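Local atomic coordinates of Card1 endonuclease domain-containing protein (Vibrio cholerae, PDB entry 1XMX), a protein that is of unknown function but probably binds nucleic acid, pairing a Rossmann-like N-terminal domain with a PDDEXK-type, Card1-like endonuclease domain. Residues I10-L21 / Q39-L50; A339-L347 / G359-L368. All coordinates share one frame; numbering follows the deposited sequence.

Both contacts are largely buried, yet they hold different domains and share no element. Contact 1 sets the loop and helix that follow strand 4-9 against helix 40-52, beside the parallel strands of the N-terminal Rossmann-like domain; contact 2 pairs two parallel strands in the endonuclease domain. They sit on opposite sides of the centre of the chain, with their own centres about 33 Å apart and nearest atoms about 13 Å apart. The chemistry follows the place: contact 1 depends on branched aliphatic side chains, with one weak amide bond and a bridging water at its loop end, whereas contact 2 is carried by four straight backbone hydrogen bonds, with apolar side chains on both faces of its strand pair.

Contact 1 (I10-L21 / Q39-L50)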
# COMPACT_ATOMS: atom_id res chain seq x y z
N ILE A 10 -8.70 20.13 -4.33
CA ILE A 10 -7.92 19.41 -3.33
C ILE A 10 -8.78 19.03 -2.12
O ILE A 10 -9.62 19.83 -1.64
CB ILE A 10 -6.66 20.21 -2.87
CG1 ILE A 10 -5.54 20.13 -3.93
CG2 ILE A 10 -6.09 19.64 -1.51
CD1 ILE A 10 -4.47 21.16 -3.72
N ASP A 11 -8.58 17.82 -1.63
CA ASP A 11 -9.05 17.47 -0.30
C ASP A 11 -8.00 16.61 0.42
O ASP A 11 -6.88 16.55 -0.04
CB ASP A 11 -10.48 16.89 -0.30
CG ASP A 11 -10.57 15.49 -0.91
OD1 ASP A 11 -9.53 14.85 -1.14
OD2 ASP A 11 -11.72 15.05 -1.16
N GLN A 12 -8.36 16.00 1.56
CA GLN A 12 -7.42 15.22 2.33
C GLN A 12 -7.18 13.84 1.71
O GLN A 12 -6.22 13.19 2.03
CB GLN A 12 -7.86 15.09 3.78
CG GLN A 12 -8.28 16.43 4.40
CD GLN A 12 -7.16 17.51 4.51
OE1 GLN A 12 -6.19 17.32 5.27
NE2 GLN A 12 -7.33 18.66 3.78
N ASP A 13 -8.03 13.41 0.80
CA ASP A 13 -7.68 12.21 0.03
C ASP A 13 -7.76 12.44 -1.49
O ASP A 13 -8.76 12.11 -2.09
CB ASP A 13 -8.59 11.06 0.48
CG ASP A 13 -8.31 9.79 -0.21
OD1 ASP A 13 -7.58 9.74 -1.24
OD2 ASP A 13 -8.82 8.81 0.26
N PRO A 14 -6.74 13.08 -2.10
CA PRO A 14 -6.82 13.53 -3.48
C PRO A 14 -6.22 12.61 -4.52
O PRO A 14 -5.90 13.07 -5.60
CB PRO A 14 -6.01 14.81 -3.45
CG PRO A 14 -4.94 14.53 -2.41
CD PRO A 14 -5.45 13.47 -1.50
N VAL A 15 -6.09 11.33 -4.24
CA VAL A 15 -5.51 10.41 -5.19
C VAL A 15 -6.21 10.35 -6.55
O VAL A 15 -5.59 10.15 -7.57
CB VAL A 15 -5.53 8.98 -4.61
CG1 VAL A 15 -5.03 7.98 -5.66
CG2 VAL A 15 -4.63 8.92 -3.38
N ARG A 16 -7.52 10.50 -6.56
CA ARG A 16 -8.29 10.38 -7.78
C ARG A 16 -8.16 11.65 -8.66
O ARG A 16 -8.68 11.67 -9.76
CB ARG A 16 -9.77 10.05 -7.45
CG ARG A 16 -9.98 8.60 -7.04
CD ARG A 16 -11.40 8.47 -6.54
NE ARG A 16 -11.59 9.27 -5.32
CZ ARG A 16 -12.72 9.87 -5.01
NH1 ARG A 16 -13.77 9.77 -5.82
NH2 ARG A 16 -12.78 10.60 -3.90
N LEU A 17 -7.46 12.67 -8.19
CA LEU A 17 -7.05 13.83 -9.04
C LEU A 17 -5.75 13.56 -9.78
O LEU A 17 -5.46 14.20 -10.78
CB LEU A 17 -6.87 15.08 -8.21
CG LEU A 17 -8.09 15.57 -7.44
CD1 LEU A 17 -7.77 16.88 -6.68
CD2 LEU A 17 -9.31 15.74 -8.38
N VAL A 18 -4.99 12.57 -9.31
CA VAL A 18 -3.73 12.24 -9.92
C VAL A 18 -3.89 11.07 -10.91
O VAL A 18 -3.31 11.09 -12.00
CB VAL A 18 -2.72 11.79 -8.79
CG1 VAL A 18 -1.49 11.14 -9.34
CG2 VAL A 18 -2.30 12.97 -7.98
N THR A 19 -4.65 10.02 -10.53
CA THR A 19 -4.68 8.82 -11.38
C THR A 19 -5.21 9.01 -12.84
O THR A 19 -4.71 8.36 -13.74
CB THR A 19 -5.32 7.64 -10.65
OG1 THR A 19 -6.67 7.95 -10.30
CG2 THR A 19 -4.55 7.30 -9.36
N PRO A 20 -6.26 9.84 -13.06
CA PRO A 20 -6.59 10.20 -14.42
C PRO A 20 -5.44 10.79 -15.25
O PRO A 20 -5.35 10.51 -16.47
CB PRO A 20 -7.70 11.26 -14.24
CG PRO A 20 -8.36 10.84 -12.88
CD PRO A 20 -7.21 10.43 -12.07
N LEU A 21 -4.56 11.58 -14.64
CA LEU A 21 -3.42 12.14 -15.40
C LEU A 21 -2.31 11.14 -15.65
O LEU A 21 -1.46 11.38 -16.50
CB LEU A 21 -2.86 13.37 -14.66
CG LEU A 21 -3.85 14.58 -14.58
CD1 LEU A 21 -3.43 15.50 -13.49
CD2 LEU A 21 -3.97 15.35 -15.93
N GLN A 39 -4.02 24.30 2.30
CA GLN A 39 -3.82 23.10 1.52
C GLN A 39 -2.62 23.22 0.55
O GLN A 39 -2.40 22.34 -0.29
CB GLN A 39 -5.11 22.79 0.75
CG GLN A 39 -6.20 22.38 1.69
CD GLN A 39 -7.50 22.14 0.98
OE1 GLN A 39 -7.96 23.01 0.23
NE2 GLN A 39 -8.08 20.96 1.16
N THR A 40 -1.85 24.30 0.67
CA THR A 40 -0.59 24.49 -0.07
C THR A 40 0.34 23.25 0.02
O THR A 40 0.99 22.83 -0.96
CB THR A 40 0.18 25.73 0.50
OG1 THR A 40 -0.60 26.91 0.30
CG2 THR A 40 1.53 25.89 -0.19
N VAL A 41 0.40 22.65 1.20
CA VAL A 41 1.32 21.50 1.39
C VAL A 41 0.84 20.25 0.59
O VAL A 41 1.64 19.58 -0.06
CB VAL A 41 1.57 21.22 2.89
CG1 VAL A 41 0.22 20.86 3.59
CG2 VAL A 41 2.68 20.12 3.06
N ILE A 42 -0.48 19.98 0.61
CA ILE A 42 -1.08 18.93 -0.19
C ILE A 42 -0.76 19.21 -1.66
O ILE A 42 -0.27 18.33 -2.38
CB ILE A 42 -2.63 18.81 0.01
CG1 ILE A 42 -2.98 18.57 1.50
CG2 ILE A 42 -3.17 17.65 -0.79
CD1 ILE A 42 -4.47 18.78 1.83
N TYR A 43 -1.01 20.44 -2.11
CA TYR A 43 -0.58 20.85 -3.43
C TYR A 43 0.89 20.52 -3.81
O TYR A 43 1.15 20.03 -4.92
CB TYR A 43 -0.87 22.32 -3.68
CG TYR A 43 -0.18 22.88 -4.92
CD1 TYR A 43 -0.61 22.54 -6.22
CD2 TYR A 43 0.91 23.74 -4.81
CE1 TYR A 43 0.04 23.07 -7.39
CE2 TYR A 43 1.54 24.28 -5.93
CZ TYR A 43 1.11 23.92 -7.23
OH TYR A 43 1.73 24.49 -8.36
N GLN A 44 1.82 20.88 -2.94
CA GLN A 44 3.23 20.63 -3.13
C GLN A 44 3.50 19.12 -3.29
O GLN A 44 4.25 18.71 -4.19
CB GLN A 44 4.04 21.25 -1.98
CG GLN A 44 3.96 22.79 -1.95
CD GLN A 44 4.58 23.39 -0.67
OE1 GLN A 44 4.98 22.68 0.25
NE2 GLN A 44 4.64 24.71 -0.62
N ARG A 45 2.85 18.30 -2.46
CA ARG A 45 2.97 16.83 -2.56
C ARG A 45 2.39 16.26 -3.86
O ARG A 45 3.00 15.35 -4.51
CB ARG A 45 2.28 16.18 -1.39
CG ARG A 45 2.97 16.38 -0.08
CD ARG A 45 2.02 15.93 1.00
NE ARG A 45 2.41 16.34 2.34
CZ ARG A 45 1.55 16.44 3.36
NH1 ARG A 45 0.26 16.17 3.18
NH2 ARG A 45 1.99 16.83 4.57
N LEU A 46 1.18 16.70 -4.20
CA LEU A 46 0.57 16.35 -5.48
C LEU A 46 1.48 16.68 -6.65
O LEU A 46 1.60 15.91 -7.63
CB LEU A 46 -0.75 17.12 -5.68
CG LEU A 46 -1.87 16.65 -4.76
CD1 LEU A 46 -3.10 17.47 -4.90
CD2 LEU A 46 -2.22 15.15 -5.08
N SER A 47 2.09 17.87 -6.57
CA SER A 47 3.02 18.34 -7.59
C SER A 47 4.29 17.54 -7.67
O SER A 47 4.78 17.37 -8.75
CB SER A 47 3.37 19.79 -7.33
OG SER A 47 2.21 20.56 -7.53
N ASP A 48 4.83 17.06 -6.54
CA ASP A 48 6.03 16.15 -6.58
C ASP A 48 5.77 14.88 -7.41
O ASP A 48 6.57 14.46 -8.24
CB ASP A 48 6.44 15.73 -5.17
CG ASP A 48 6.95 16.88 -4.35
OD1 ASP A 48 7.26 17.94 -4.97
OD2 ASP A 48 7.04 16.75 -3.09
N VAL A 49 4.62 14.27 -7.19
CA VAL A 49 4.26 13.08 -7.93
C VAL A 49 4.02 13.43 -9.44
O VAL A 49 4.56 12.76 -10.37
CB VAL A 49 3.00 12.51 -7.32
CG1 VAL A 49 2.36 11.46 -8.24
CG2 VAL A 49 3.27 12.01 -5.89
N LEU A 50 3.23 14.46 -9.71
CA LEU A 50 2.87 14.73 -11.15
C LEU A 50 4.03 15.32 -11.87
O LEU A 50 4.28 14.91 -13.00
CB LEU A 50 1.64 15.64 -11.32
CG LEU A 50 0.34 14.91 -10.92
CD1 LEU A 50 -0.76 15.93 -10.53
CD2 LEU A 50 -0.18 13.90 -11.96
O HOH W 1 -10.40 22.80 -1.13
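Just past strand 4-9 of the Rossmann-like N-terminal domain, Ile10 lies against the start of helix 40-52, and each branch of its side chain has its own neighbour. CG2 stands anti to the backbone N and meets Ile42 CG2 at 3.6 Å. The other branch puts CG1 against Leu46 CD1 (3.7 Å) and carries CD1 on to Tyr43 CB. Next to this apolar cluster, Gln39, at the N-cap position, reaches out to the loop with an extended chain: NE2 gives a weak hydrogen bond to Ile10 O (3.4 Å, 138° at the hydrogen), and a water donates to both Ile10 O and Gln39 OE1. That OE1 also accepts from Asp36 N, which pins the amide further. Gln12 is bent at chi2 (-63°), which brings its NE2 back to Ile42 CD1 at 3.5 Å.

Helices 15-22 and 40-52 follow the neighbouring parallel strands 4-9 and 30-35, and both lean on the latter, Leu21 through Ile31 and Leu46 through Phe33. Their short segments run nearly parallel, 21° apart with axes 10.8 Å from each other at closest approach. Between them Leu46 is shared: CD1 faces Ile10, while CD2 touches Val18 CG2 at 3.6 Å and also meets Pro14 CG. The second methyl of Val18, CG1, meets Val49 CG1 and Leu50 CD2. One turn on, Leu50 CD2 packs on Leu21 CB at 3.8 Å.

Contact 2 (A339-L347 / G359-L368); sequences AMLVSFRPL and GLALIGPDEL
Met340 stretches across its neighbour strand to Ile363, and its last bend lays the methyl back on Ala361. Its CB lies 4.1 Å from Ala361 O, and CG stays near the same oxygen. With the first two torsions both close to 180°, the chain extends far enough for SD to meet Ile363 CD1 at 3.8 Å. The bend at chi3 (-77°) then brings CE to Ala361 CB, 3.9 Å away, while it still touches Ile363 CD1.

Beneath these side chains the backbones form a parallel ladder. Ala361 N and Ile363 N donate to Ala339 O and Leu341 O, while Leu341 N and Ser343 N donate to Ala361 O and Ile363 O; the last bond, Ser343 N to Ile363 O, is 2.8 Å and nearly straight at 175°. On the other face of the pair Leu341 CB meets Leu362 CD2 at 3.8 Å. Past the strands, Leu347 CD1 rests on Gly364 CA (3.6 Å) and Pro365 CB lies close to Phe344 O (3.3 Å).

The two strands and helix 349-358 between them make a beta-alpha-beta unit of the PDDEXK-type domain. Strand 338-343 pairs on its other side with strand 303-310, whose Glu308 and Lys310 are spaced as in the family's E-x-K signature. Helix 371-380 covers the face of Met340 and Ile363, and helix 321-333 packs against Leu341 on the opposite face.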
# COMPACT_ATOMS: atom_id res chain seq x y z
N ALA A 339 -6.03 -3.18 4.35
CA ALA A 339 -4.96 -3.84 5.08
C ALA A 339 -5.33 -5.25 5.56
O ALA A 339 -6.46 -5.56 5.92
CB ALA A 339 -4.43 -2.95 6.27
N MET A 340 -4.30 -6.08 5.59
CA MET A 340 -4.44 -7.46 5.96
C MET A 340 -3.38 -7.82 7.05
O MET A 340 -2.25 -7.33 7.02
CB MET A 340 -4.13 -8.26 4.71
CG MET A 340 -3.89 -9.71 5.02
SD MET A 340 -3.73 -10.76 3.59
CE MET A 340 -5.49 -10.92 3.07
N LEU A 341 -3.74 -8.70 7.97
CA LEU A 341 -2.70 -9.30 8.85
C LEU A 341 -2.55 -10.76 8.50
O LEU A 341 -3.52 -11.51 8.52
CB LEU A 341 -3.06 -9.10 10.33
CG LEU A 341 -2.26 -9.84 11.40
CD1 LEU A 341 -0.80 -9.41 11.36
CD2 LEU A 341 -2.90 -9.55 12.79
N VAL A 342 -1.33 -11.17 8.13
CA VAL A 342 -1.05 -12.60 7.94
C VAL A 342 -0.34 -13.10 9.22
O VAL A 342 0.68 -12.55 9.61
CB VAL A 342 -0.19 -12.85 6.67
CG1 VAL A 342 0.19 -14.35 6.57
CG2 VAL A 342 -0.97 -12.32 5.38
N SER A 343 -0.91 -14.12 9.86
CA SER A 343 -0.43 -14.59 11.15
C SER A 343 -0.11 -16.08 11.06
O SER A 343 -0.94 -16.86 10.62
CB SER A 343 -1.49 -14.37 12.23
OG SER A 343 -0.96 -14.73 13.51
N PHE A 344 1.12 -16.43 11.44
CA PHE A 344 1.57 -17.79 11.49
C PHE A 344 0.95 -18.54 12.67
O PHE A 344 0.71 -19.76 12.58
CB PHE A 344 3.10 -17.78 11.58
CG PHE A 344 3.74 -19.15 11.73
CD1 PHE A 344 3.75 -20.06 10.67
CD2 PHE A 344 4.36 -19.50 12.91
CE1 PHE A 344 4.34 -21.32 10.81
CE2 PHE A 344 4.95 -20.74 13.04
CZ PHE A 344 4.94 -21.66 11.99
N ARG A 345 0.65 -17.81 13.76
CA ARG A 345 0.08 -18.40 14.93
C ARG A 345 -1.43 -18.19 14.99
O ARG A 345 -1.93 -17.23 14.45
CB ARG A 345 0.76 -17.83 16.19
CG ARG A 345 2.32 -18.08 16.29
CD ARG A 345 2.69 -19.25 17.22
NE ARG A 345 2.46 -20.59 16.63
CZ ARG A 345 1.76 -21.60 17.19
NH1 ARG A 345 1.22 -21.47 18.39
NH2 ARG A 345 1.60 -22.75 16.54
N PRO A 346 -2.16 -19.08 15.69
CA PRO A 346 -3.62 -19.02 15.79
C PRO A 346 -4.08 -17.65 16.25
O PRO A 346 -3.37 -16.98 16.96
CB PRO A 346 -3.95 -20.07 16.86
CG PRO A 346 -2.76 -21.01 16.84
CD PRO A 346 -1.58 -20.24 16.39
N LEU A 347 -5.26 -17.23 15.83
CA LEU A 347 -5.77 -15.94 16.26
C LEU A 347 -6.93 -16.13 17.26
O LEU A 347 -7.87 -16.85 16.99
CB LEU A 347 -6.22 -15.12 15.06
CG LEU A 347 -5.38 -15.35 13.80
CD1 LEU A 347 -6.17 -16.17 12.72
CD2 LEU A 347 -4.89 -14.02 13.28
N GLY A 359 -12.51 -3.72 9.87
CA GLY A 359 -12.40 -3.90 8.41
C GLY A 359 -11.01 -4.38 7.95
O GLY A 359 -10.57 -4.04 6.85
N LEU A 360 -10.32 -5.18 8.78
CA LEU A 360 -8.95 -5.67 8.44
C LEU A 360 -9.15 -7.11 8.00
O LEU A 360 -9.92 -7.86 8.61
CB LEU A 360 -7.97 -5.61 9.66
CG LEU A 360 -7.63 -4.18 10.11
CD1 LEU A 360 -6.93 -4.12 11.53
CD2 LEU A 360 -6.75 -3.55 9.09
N ALA A 361 -8.46 -7.51 6.94
CA ALA A 361 -8.57 -8.89 6.50
C ALA A 361 -7.59 -9.74 7.33
O ALA A 361 -6.58 -9.22 7.83
CB ALA A 361 -8.22 -8.97 4.97
N LEU A 362 -7.84 -11.03 7.45
CA LEU A 362 -6.92 -11.92 8.18
C LEU A 362 -6.58 -13.17 7.36
O LEU A 362 -7.46 -13.75 6.72
CB LEU A 362 -7.54 -12.39 9.53
CG LEU A 362 -7.72 -11.37 10.63
CD1 LEU A 362 -8.25 -12.04 11.87
CD2 LEU A 362 -6.45 -10.62 10.94
N ILE A 363 -5.33 -13.59 7.45
CA ILE A 363 -5.00 -14.97 7.08
C ILE A 363 -4.24 -15.65 8.25
O ILE A 363 -3.10 -15.28 8.58
CB ILE A 363 -4.19 -15.07 5.77
CG1 ILE A 363 -5.00 -14.54 4.57
CG2 ILE A 363 -3.80 -16.51 5.48
CD1 ILE A 363 -4.14 -14.53 3.24
N GLY A 364 -4.87 -16.63 8.86
CA GLY A 364 -4.19 -17.35 9.93
C GLY A 364 -3.63 -18.69 9.48
O GLY A 364 -3.64 -19.05 8.26
N PRO A 365 -3.09 -19.45 10.46
CA PRO A 365 -2.37 -20.69 10.18
C PRO A 365 -3.19 -21.68 9.37
O PRO A 365 -2.66 -22.36 8.53
CB PRO A 365 -2.07 -21.25 11.59
CG PRO A 365 -2.91 -20.45 12.55
CD PRO A 365 -3.12 -19.12 11.90
N ASP A 366 -4.48 -21.78 9.62
CA ASP A 366 -5.29 -22.77 8.96
C ASP A 366 -5.33 -22.50 7.44
O ASP A 366 -5.28 -23.43 6.60
CB ASP A 366 -6.70 -22.79 9.57
CG ASP A 366 -6.71 -23.32 11.01
OD1 ASP A 366 -5.77 -24.08 11.41
OD2 ASP A 366 -7.67 -22.98 11.75
N GLU A 367 -5.35 -21.22 7.10
CA GLU A 367 -5.48 -20.81 5.71
C GLU A 367 -4.16 -20.53 5.05
O GLU A 367 -4.12 -20.23 3.85
CB GLU A 367 -6.36 -19.59 5.68
CG GLU A 367 -7.55 -19.89 6.55
CD GLU A 367 -8.14 -18.65 7.08
OE1 GLU A 367 -8.93 -18.08 6.28
OE2 GLU A 367 -7.80 -18.25 8.25
N LEU A 368 -3.09 -20.62 5.81
CA LEU A 368 -1.78 -20.41 5.20
C LEU A 368 -1.43 -21.40 4.10
O LEU A 368 -0.65 -21.08 3.18
CB LEU A 368 -0.68 -20.37 6.26
CG LEU A 368 -0.45 -19.07 6.99
CD1 LEU A 368 0.68 -19.37 7.97
CD2 LEU A 368 -0.04 -17.96 6.00
O HOH W 2 -8.88 -3.01 5.29